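Local coordinates for putative hydrolase (Bacteroides ovatus, PDB 4HBS), which is of unknown function but adopts a five-bladed beta-propeller fold and is probably a hydrolase, perhaps acting on glycosidic bonds, at residues A[81-84]-A[88-91]; A[383-388]-A[393-398]; A[323-326]-A[330-333]; A[291-296]-A[333-338]. One frame throughout, in Å; residues are numbered along the deposited sequence.

Interaction 1: residues A[81-84]-A[88-91]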
# COMPACT_ATOMS: atom_id res chain seq x y z
N GLY A 81 8.66 4.61 18.24
CA GLY A 81 8.86 4.84 19.66
C GLY A 81 8.90 3.57 20.49
O GLY A 81 9.49 2.58 20.07
N VAL A 82 8.23 3.60 21.65
CA VAL A 82 8.27 2.53 22.65
C VAL A 82 6.88 1.90 22.91
O VAL A 82 5.90 2.62 23.11
CB VAL A 82 8.86 3.15 23.95
CG1 VAL A 82 8.58 2.28 25.17
CG2 VAL A 82 10.36 3.37 23.80
N ILE A 83 6.83 0.55 22.97
CA ILE A 83 5.61 -0.20 23.34
C ILE A 83 5.90 -0.82 24.70
O ILE A 83 6.92 -1.52 24.85
CB ILE A 83 5.19 -1.27 22.32
CG1 ILE A 83 4.99 -0.69 20.91
CG2 ILE A 83 3.98 -2.02 22.80
CD1 ILE A 83 3.90 0.29 20.76
N ASN A 84 5.03 -0.58 25.68
CA ASN A 84 5.21 -1.06 27.03
C ASN A 84 4.48 -2.38 27.27
O ASN A 84 3.95 -2.99 26.33
CB ASN A 84 4.74 0.03 28.01
CG ASN A 84 5.48 1.34 27.87
OD1 ASN A 84 4.86 2.40 27.67
ND2 ASN A 84 6.81 1.32 28.02
N SER A 88 1.00 -1.97 25.17
CA SER A 88 0.46 -0.67 25.51
C SER A 88 1.40 0.35 24.95
O SER A 88 2.52 0.45 25.43
CB SER A 88 0.31 -0.55 27.02
OG SER A 88 -0.28 0.68 27.41
N ARG A 89 1.03 1.04 23.85
CA ARG A 89 1.93 2.00 23.21
C ARG A 89 2.23 3.17 24.13
O ARG A 89 1.33 3.71 24.76
CB ARG A 89 1.36 2.48 21.87
CG ARG A 89 2.14 3.64 21.18
CD ARG A 89 2.12 3.52 19.66
NE ARG A 89 0.79 3.15 19.17
CZ ARG A 89 0.51 2.23 18.23
NH1 ARG A 89 1.49 1.58 17.61
NH2 ARG A 89 -0.75 1.97 17.91
N GLY A 90 3.52 3.52 24.21
CA GLY A 90 4.02 4.61 25.04
C GLY A 90 4.42 5.81 24.21
O GLY A 90 3.70 6.19 23.28
N ASN A 91 5.59 6.42 24.53
CA ASN A 91 6.06 7.62 23.85
C ASN A 91 6.49 7.34 22.41
O ASN A 91 7.47 6.63 22.20
CB ASN A 91 7.20 8.28 24.62
CG ASN A 91 6.80 8.83 25.97
OD1 ASN A 91 5.63 9.14 26.24
ND2 ASN A 91 7.78 9.03 26.84
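Ile83 and Arg89 sit opposite each other as the antiparallel non-hydrogen-bonded pair of a short hairpin, their CA atoms 4.3 Å apart, and the face they occupy is the close-packed one. Ile83 CD1 rests 3.5 Å from Arg89 CB and stays near CG and CD as well, so one methyl follows the first carbons of the arginine. It gets there because Ile83 CG1 is anti to its carbonyl carbon (chi1 -56°) and the chain then folds toward the second strand. Arg89, bent in mid-chain, spends its polar end elsewhere, on Asn385 O and Asn56 OD1. Cutting Ile83 back to an alanine would probably strip the Arg89 stem of its apolar cover on this side and leave a gap beside Arg89 CB. The other face is looser and more solvent-facing. There Asn84 OD1 approaches Gly90 CA, at 3.5 Å, and the Ser88 side chain has no close partner on the facing strand. Backbone bonds do the joining: Asn84 N to Ser88 O at 2.7 Å, with a weak return from Ser88 N to Asn84 O, Gly90 N to Val82 O at 2.8 Å, and Val82 N to Asn91 O at 3.2 Å. The chemistry implies a hairpin paired mainly through peptide groups, with one apolar contact that lies along the arginine stem and leaves the guanidinium to its partners Asn385 and Asn56.

Interaction 2: residues A[383-388]-A[393-398]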
# COMPACT_ATOMS: atom_id res chain seq x y z
N TRP A 383 -6.71 8.68 20.71
CA TRP A 383 -6.05 8.42 21.99
C TRP A 383 -5.99 6.95 22.32
O TRP A 383 -5.11 6.54 23.08
CB TRP A 383 -6.74 9.17 23.15
CG TRP A 383 -8.24 9.04 23.28
CD1 TRP A 383 -8.93 8.23 24.13
CD2 TRP A 383 -9.21 9.88 22.64
NE1 TRP A 383 -10.28 8.46 24.01
CE2 TRP A 383 -10.48 9.49 23.12
CE3 TRP A 383 -9.15 10.89 21.69
CZ2 TRP A 383 -11.66 10.07 22.67
CZ3 TRP A 383 -10.31 11.47 21.24
CH2 TRP A 383 -11.55 11.06 21.73
N ASP A 384 -6.87 6.13 21.71
CA ASP A 384 -6.93 4.69 21.99
C ASP A 384 -5.76 3.93 21.32
O ASP A 384 -5.63 2.73 21.54
CB ASP A 384 -8.30 4.10 21.61
CG ASP A 384 -9.42 4.56 22.54
OD1 ASP A 384 -9.14 4.79 23.73
OD2 ASP A 384 -10.57 4.63 22.08
N ASN A 385 -4.87 4.64 20.58
CA ASN A 385 -3.63 4.10 20.03
C ASN A 385 -2.53 4.13 21.11
O ASN A 385 -1.42 3.73 20.80
CB ASN A 385 -3.17 4.92 18.79
CG ASN A 385 -4.11 4.80 17.62
OD1 ASN A 385 -4.32 3.71 17.07
ND2 ASN A 385 -4.69 5.91 17.20
N PHE A 386 -2.83 4.61 22.37
CA PHE A 386 -1.84 4.69 23.47
C PHE A 386 -2.37 4.27 24.84
O PHE A 386 -3.58 4.27 25.09
CB PHE A 386 -1.37 6.15 23.65
CG PHE A 386 -0.96 6.88 22.40
CD1 PHE A 386 -1.92 7.49 21.59
CD2 PHE A 386 0.38 7.00 22.05
CE1 PHE A 386 -1.54 8.16 20.44
CE2 PHE A 386 0.75 7.69 20.91
CZ PHE A 386 -0.22 8.25 20.09
N ASN A 387 -1.42 4.01 25.75
CA ASN A 387 -1.57 3.81 27.19
C ASN A 387 -2.59 2.79 27.72
O ASN A 387 -2.85 2.81 28.92
CB ASN A 387 -1.90 5.16 27.82
CG ASN A 387 -0.78 6.17 27.69
OD1 ASN A 387 0.40 5.82 27.52
ND2 ASN A 387 -1.10 7.43 27.76
N ALA A 388 -3.12 1.90 26.91
CA ALA A 388 -4.04 0.86 27.39
C ALA A 388 -3.55 -0.45 26.90
O ALA A 388 -2.98 -0.49 25.80
CB ALA A 388 -5.45 1.11 26.88
N ASP A 393 -2.01 -2.33 18.84
CA ASP A 393 -2.45 -3.16 17.73
C ASP A 393 -3.74 -2.74 16.95
O ASP A 393 -4.26 -3.54 16.15
CB ASP A 393 -2.56 -4.59 18.25
CG ASP A 393 -1.21 -5.16 18.63
OD1 ASP A 393 -0.26 -5.03 17.83
OD2 ASP A 393 -1.08 -5.65 19.77
N PHE A 394 -4.16 -1.48 17.04
CA PHE A 394 -5.24 -1.01 16.19
C PHE A 394 -4.64 -0.57 14.88
O PHE A 394 -5.11 -0.93 13.80
CB PHE A 394 -5.98 0.18 16.84
CG PHE A 394 -6.94 -0.21 17.94
CD1 PHE A 394 -8.07 -0.96 17.67
CD2 PHE A 394 -6.75 0.25 19.23
CE1 PHE A 394 -9.00 -1.24 18.66
CE2 PHE A 394 -7.65 -0.08 20.25
CZ PHE A 394 -8.77 -0.82 19.95
N TYR A 395 -3.58 0.23 15.00
CA TYR A 395 -2.91 0.87 13.90
C TYR A 395 -1.64 0.16 13.42
O TYR A 395 -0.53 0.67 13.56
CB TYR A 395 -2.59 2.28 14.35
CG TYR A 395 -2.33 3.21 13.22
CD1 TYR A 395 -3.34 3.56 12.33
CD2 TYR A 395 -1.08 3.80 13.05
CE1 TYR A 395 -3.11 4.43 11.28
CE2 TYR A 395 -0.85 4.68 12.02
CZ TYR A 395 -1.87 5.01 11.14
OH TYR A 395 -1.68 5.92 10.14
N ARG A 396 -1.83 -0.97 12.76
CA ARG A 396 -0.73 -1.72 12.16
C ARG A 396 -1.29 -2.68 11.14
O ARG A 396 -2.50 -3.00 11.19
CB ARG A 396 0.14 -2.46 13.22
CG ARG A 396 -0.60 -3.03 14.39
CD ARG A 396 -1.23 -4.35 14.07
NE ARG A 396 -0.51 -5.44 14.71
CZ ARG A 396 0.30 -6.32 14.12
NH1 ARG A 396 0.49 -6.29 12.81
NH2 ARG A 396 0.91 -7.25 14.84
N PRO A 397 -0.46 -3.13 10.16
CA PRO A 397 -0.99 -4.03 9.15
C PRO A 397 -1.20 -5.43 9.66
O PRO A 397 -0.54 -5.88 10.57
CB PRO A 397 0.08 -4.00 8.05
CG PRO A 397 1.32 -3.64 8.73
CD PRO A 397 0.97 -2.84 9.94
N TYR A 398 -2.16 -6.10 9.06
CA TYR A 398 -2.47 -7.50 9.33
C TYR A 398 -2.37 -8.18 7.98
O TYR A 398 -2.83 -7.60 7.00
CB TYR A 398 -3.84 -7.64 10.00
CG TYR A 398 -3.79 -7.27 11.46
CD1 TYR A 398 -3.16 -8.09 12.39
CD2 TYR A 398 -4.35 -6.07 11.91
CE1 TYR A 398 -3.13 -7.76 13.75
CE2 TYR A 398 -4.31 -5.73 13.27
CZ TYR A 398 -3.73 -6.59 14.18
OH TYR A 398 -3.67 -6.27 15.51
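Asp384 meets Phe394 through its backbone: Asp384 O lies 3.6 Å from Phe394 CD2, near the ring plane and at the ring's edge, where the carbonyl faces C-H groups instead of the pi cloud. The Asp384 carboxylate carries none of this. At Asn385 the side chain takes over. Its CG is anti to the carbonyl carbon (chi1 -66°), and OD1 comes 3.5 Å from Tyr395 CB and 3.9 Å from Phe394 CB. The amide stands nearly perpendicular to the Phe394 ring, with planes 83° apart, so the two groups do not stack. The other end of the amide, ND2, is bonded to Phe382 O and weakly to a glycerol. Beyond Asn385 the first segment leaves the contact. The second segment is braced from within: Tyr398 OH donates to Asp393 O at 2.9 Å, in the carbonyl plane and on a lone pair, while Arg396 NE makes a salt bridge with Asp393 OD1, which Arg87 also engages. Both segments belong to the long loop between strands 371-377 and 399-403; Phe394 O accepts from Thr377 OG1, Tyr398 pairs with Thr375, and Tyr395 also lies against strand 88-93.

Interaction 3: residues A[323-326]-A[330-333]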
# COMPACT_ATOMS: atom_id res chain seq x y z
N PHE A 323 -11.79 -8.52 -10.11
CA PHE A 323 -12.30 -8.38 -11.48
C PHE A 323 -11.27 -8.90 -12.44
O PHE A 323 -10.10 -8.98 -12.06
CB PHE A 323 -12.59 -6.91 -11.83
CG PHE A 323 -13.37 -6.13 -10.81
CD1 PHE A 323 -12.77 -5.65 -9.66
CD2 PHE A 323 -14.71 -5.82 -11.03
CE1 PHE A 323 -13.49 -4.91 -8.73
CE2 PHE A 323 -15.42 -5.06 -10.11
CZ PHE A 323 -14.81 -4.61 -8.96
N ARG A 324 -11.65 -9.19 -13.68
CA ARG A 324 -10.69 -9.66 -14.68
C ARG A 324 -10.88 -8.95 -16.03
O ARG A 324 -11.97 -8.45 -16.32
CB ARG A 324 -10.80 -11.18 -14.87
CG ARG A 324 -12.18 -11.68 -15.28
CD ARG A 324 -12.10 -13.07 -15.83
NE ARG A 324 -13.40 -13.60 -16.21
CZ ARG A 324 -13.62 -14.86 -16.58
NH1 ARG A 324 -12.62 -15.73 -16.64
NH2 ARG A 324 -14.85 -15.27 -16.89
N SER A 325 -9.81 -8.94 -16.85
CA SER A 325 -9.82 -8.36 -18.19
C SER A 325 -8.77 -9.02 -19.09
O SER A 325 -7.86 -9.70 -18.61
CB SER A 325 -9.55 -6.86 -18.14
OG SER A 325 -9.67 -6.25 -19.42
N LYS A 326 -8.90 -8.77 -20.40
CA LYS A 326 -7.95 -9.27 -21.40
C LYS A 326 -6.81 -8.22 -21.61
O LYS A 326 -5.86 -8.51 -22.34
CB LYS A 326 -8.66 -9.60 -22.72
N GLY A 330 -8.38 -2.64 -20.10
CA GLY A 330 -9.59 -3.14 -20.73
C GLY A 330 -10.75 -3.19 -19.80
O GLY A 330 -10.60 -2.95 -18.60
N PRO A 331 -11.93 -3.51 -20.32
CA PRO A 331 -13.09 -3.62 -19.44
C PRO A 331 -12.84 -4.68 -18.36
O PRO A 331 -12.72 -5.86 -18.68
CB PRO A 331 -14.24 -3.99 -20.39
CG PRO A 331 -13.59 -4.56 -21.58
CD PRO A 331 -12.28 -3.84 -21.72
N PHE A 332 -12.63 -4.23 -17.11
CA PHE A 332 -12.51 -5.15 -15.98
C PHE A 332 -13.94 -5.56 -15.70
O PHE A 332 -14.82 -4.70 -15.59
CB PHE A 332 -11.76 -4.55 -14.77
CG PHE A 332 -10.26 -4.68 -14.91
CD1 PHE A 332 -9.61 -5.84 -14.51
CD2 PHE A 332 -9.51 -3.70 -15.55
CE1 PHE A 332 -8.23 -5.99 -14.70
CE2 PHE A 332 -8.13 -3.85 -15.73
CZ PHE A 332 -7.50 -4.99 -15.29
N VAL A 333 -14.20 -6.86 -15.74
CA VAL A 333 -15.55 -7.40 -15.63
C VAL A 333 -15.60 -8.56 -14.64
O VAL A 333 -14.58 -8.94 -14.09
CB VAL A 333 -16.05 -7.86 -17.05
CG1 VAL A 333 -16.33 -6.66 -17.94
CG2 VAL A 333 -15.05 -8.81 -17.73
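Arg324 and Val333 form an antiparallel hydrogen-bonded pair, Arg324 N reaching Val333 O at 3.0 Å and Val333 N reaching Arg324 O at 2.8 Å, both with N-H...O angles of 169°. Next to this pair the side chains of Ser325 and Phe332 interlock. Ser325 CB stands 3.7 Å from the Phe332 ring centroid and only 8° off the ring normal, a CH-pi contact placed squarely over one face. Its hydroxyl is sent past the ring because OG is anti to the backbone N (chi1 -175°). OG donates to Pro331 O at 3.2 Å, from well above the carbonyl plane and off its lone pairs, and in turn receives a hydrogen bond from His327 N, so two bonds grip this buried hydroxyl. Nearer the backbone, Phe332 CB packs against Phe323 CB at 3.9 Å, which ties the base of one phenylalanine to the other. With a serine in place of Phe332, the Ser325 methylene is likely to lose the aromatic face beneath it and a gap would open beside Phe323. Val333 CG2 lies 3.4 Å from Arg324 O, while the Arg324 guanidinium extends beyond the pair to Ala413 O and Asp334. The contact closes the turn from strand 319-325 into 333-340, an edge strand of a four-stranded antiparallel sheet within this chain, and Phe332 touches Tyr307 and Met309 of strand 306-312.

Interaction 4: residues A[291-296]-A[333-338]. With GOL (glycerol), chain C.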
# COMPACT_ATOMS: atom_id res chain seq x y z
N LEU A 291 -19.97 -0.20 -14.35
CA LEU A 291 -20.63 1.03 -13.84
C LEU A 291 -21.45 0.74 -12.56
O LEU A 291 -21.74 1.64 -11.77
CB LEU A 291 -21.53 1.65 -14.92
CG LEU A 291 -20.82 2.49 -16.00
CD1 LEU A 291 -19.79 1.65 -16.78
CD2 LEU A 291 -21.82 3.11 -16.96
N GLU A 292 -21.76 -0.55 -12.36
CA GLU A 292 -22.52 -1.08 -11.23
C GLU A 292 -21.56 -1.57 -10.11
O GLU A 292 -22.02 -2.13 -9.10
CB GLU A 292 -23.48 -2.22 -11.72
CG GLU A 292 -22.98 -3.04 -12.91
CD GLU A 292 -23.69 -4.33 -13.22
OE1 GLU A 292 -24.77 -4.59 -12.64
OE2 GLU A 292 -23.16 -5.10 -14.06
N SER A 293 -20.23 -1.34 -10.27
CA SER A 293 -19.21 -1.73 -9.30
C SER A 293 -18.51 -0.53 -8.79
O SER A 293 -18.42 0.50 -9.46
CB SER A 293 -18.20 -2.65 -9.95
OG SER A 293 -18.79 -3.88 -10.31
N ALA A 294 -17.97 -0.67 -7.59
CA ALA A 294 -17.22 0.37 -6.90
C ALA A 294 -16.09 -0.29 -6.18
O ALA A 294 -16.26 -1.40 -5.68
CB ALA A 294 -18.13 1.08 -5.93
N CYS A 295 -14.92 0.32 -6.18
CA CYS A 295 -13.78 -0.24 -5.47
C CYS A 295 -12.72 0.84 -5.22
O CYS A 295 -12.72 1.87 -5.90
CB CYS A 295 -13.20 -1.45 -6.23
SG CYS A 295 -11.57 -1.18 -6.96
N SER A 296 -11.83 0.61 -4.25
CA SER A 296 -10.75 1.54 -3.91
C SER A 296 -9.40 0.80 -3.86
O SER A 296 -9.36 -0.39 -3.55
CB SER A 296 -11.03 2.22 -2.58
OG SER A 296 -11.00 1.29 -1.52
N VAL A 333 -14.20 -6.86 -15.74
CA VAL A 333 -15.55 -7.40 -15.63
C VAL A 333 -15.60 -8.56 -14.64
O VAL A 333 -14.58 -8.94 -14.09
CB VAL A 333 -16.05 -7.86 -17.05
CG1 VAL A 333 -16.33 -6.66 -17.94
CG2 VAL A 333 -15.05 -8.81 -17.73
N ASP A 334 -16.82 -9.08 -14.42
CA ASP A 334 -17.10 -10.25 -13.60
C ASP A 334 -16.56 -10.07 -12.20
O ASP A 334 -15.57 -10.70 -11.80
CB ASP A 334 -16.56 -11.52 -14.30
CG ASP A 334 -17.02 -11.63 -15.75
OD1 ASP A 334 -18.18 -11.26 -16.04
OD2 ASP A 334 -16.19 -12.05 -16.61
N GLN A 335 -17.20 -9.18 -11.43
CA GLN A 335 -16.79 -8.93 -10.06
C GLN A 335 -17.01 -10.18 -9.25
O GLN A 335 -17.98 -10.90 -9.49
CB GLN A 335 -17.59 -7.77 -9.46
CG GLN A 335 -17.19 -7.34 -8.05
CD GLN A 335 -18.18 -6.32 -7.54
OE1 GLN A 335 -18.26 -5.20 -8.05
NE2 GLN A 335 -19.04 -6.71 -6.60
N LYS A 336 -16.10 -10.47 -8.33
CA LYS A 336 -16.20 -11.61 -7.42
C LYS A 336 -15.77 -11.15 -6.04
O LYS A 336 -14.98 -10.22 -5.95
CB LYS A 336 -15.29 -12.77 -7.88
CG LYS A 336 -15.62 -13.38 -9.24
CD LYS A 336 -16.65 -14.45 -9.13
CE LYS A 336 -17.24 -14.81 -10.45
NZ LYS A 336 -17.93 -16.12 -10.39
N THR A 337 -16.26 -11.78 -4.97
CA THR A 337 -15.81 -11.45 -3.63
C THR A 337 -14.75 -12.50 -3.29
O THR A 337 -15.06 -13.69 -3.18
CB THR A 337 -16.97 -11.37 -2.65
OG1 THR A 337 -17.80 -10.29 -3.06
CG2 THR A 337 -16.52 -11.13 -1.24
N LEU A 338 -13.48 -12.06 -3.21
CA LEU A 338 -12.35 -12.95 -2.91
C LEU A 338 -12.52 -13.49 -1.50
O LEU A 338 -12.54 -14.71 -1.31
CB LEU A 338 -11.04 -12.19 -3.07
CG LEU A 338 -9.77 -13.00 -3.06
CD1 LEU A 338 -9.74 -13.98 -4.20
CD2 LEU A 338 -8.55 -12.08 -3.10
C1 GOL C . -19.29 -2.53 -3.62
O1 GOL C . -17.97 -2.00 -3.72
C2 GOL C . -19.91 -2.77 -4.97
O2 GOL C . -18.91 -3.28 -5.86
C3 GOL C . -21.00 -3.80 -4.75
O3 GOL C . -21.19 -4.65 -5.89
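Ser293 and Gln335 point their side chains at each other across a gap that their backbones leave wide, with CA atoms 7.6 Å apart. Ser293 OG donates to Gln335 OE1 at 2.7 Å, its approach tilted 31° from the carbonyl plane of the amide. This is the one direct hydrogen bond between the segments. Gln335 spans the distance as an extended arm, CG anti to the backbone N (chi1 -176°), and delivers its amide to the serine by OE1 while NE2 faces a bound glycerol. NE2 donates to glycerol O3 at 3.1 Å in an almost straight bond (172°), so the two ends of the amide are held by different partners, which would favour this rotation of the amide while the glycerol is bound. The serine supplies the bridge, and the next residue supplies backbone groups for the glycerol: Ala294 N reaches glycerol O2 at 3.3 Å, and glycerol O1 donates to Ala294 O at 2.7 Å. Met314 N adds a further hydrogen bond to the glycerol. Phe323 of strand 319-325 packs against both Ser293 and Gln335. The glycerol probably comes from the crystallisation liquor, though it may mark a surface pocket able to take up a polyol. The link joins two parts of a four-stranded antiparallel sheet, consistent with one blade of the propeller: the loop leading into strand 298-303 and the edge strand 333-340.

How the interactions relate
The four contacts fall into two clusters. Interactions 1 and 2 have centres about 10 Å apart and meet directly: Arg89 O lies 2.9 Å from Asn387 N, a probable hydrogen bond that ties the hairpin to the 383-388 loop. Interactions 3 and 4, also with centres about 10 Å apart, share Val333, and Arg324 NE makes a salt bridge with Asp334 OD2 at 3.2 Å. Phe323 of interaction 3 also borders the glycerol pocket of interaction 4, while a glycerol sits about 3 Å from the Asn385 side chain in interaction 2. The clusters do not touch; the nearest atoms of interactions 2 and 4 are about 12 Å apart, and interactions 1 and 3 lie on opposite sides of the chain's centre.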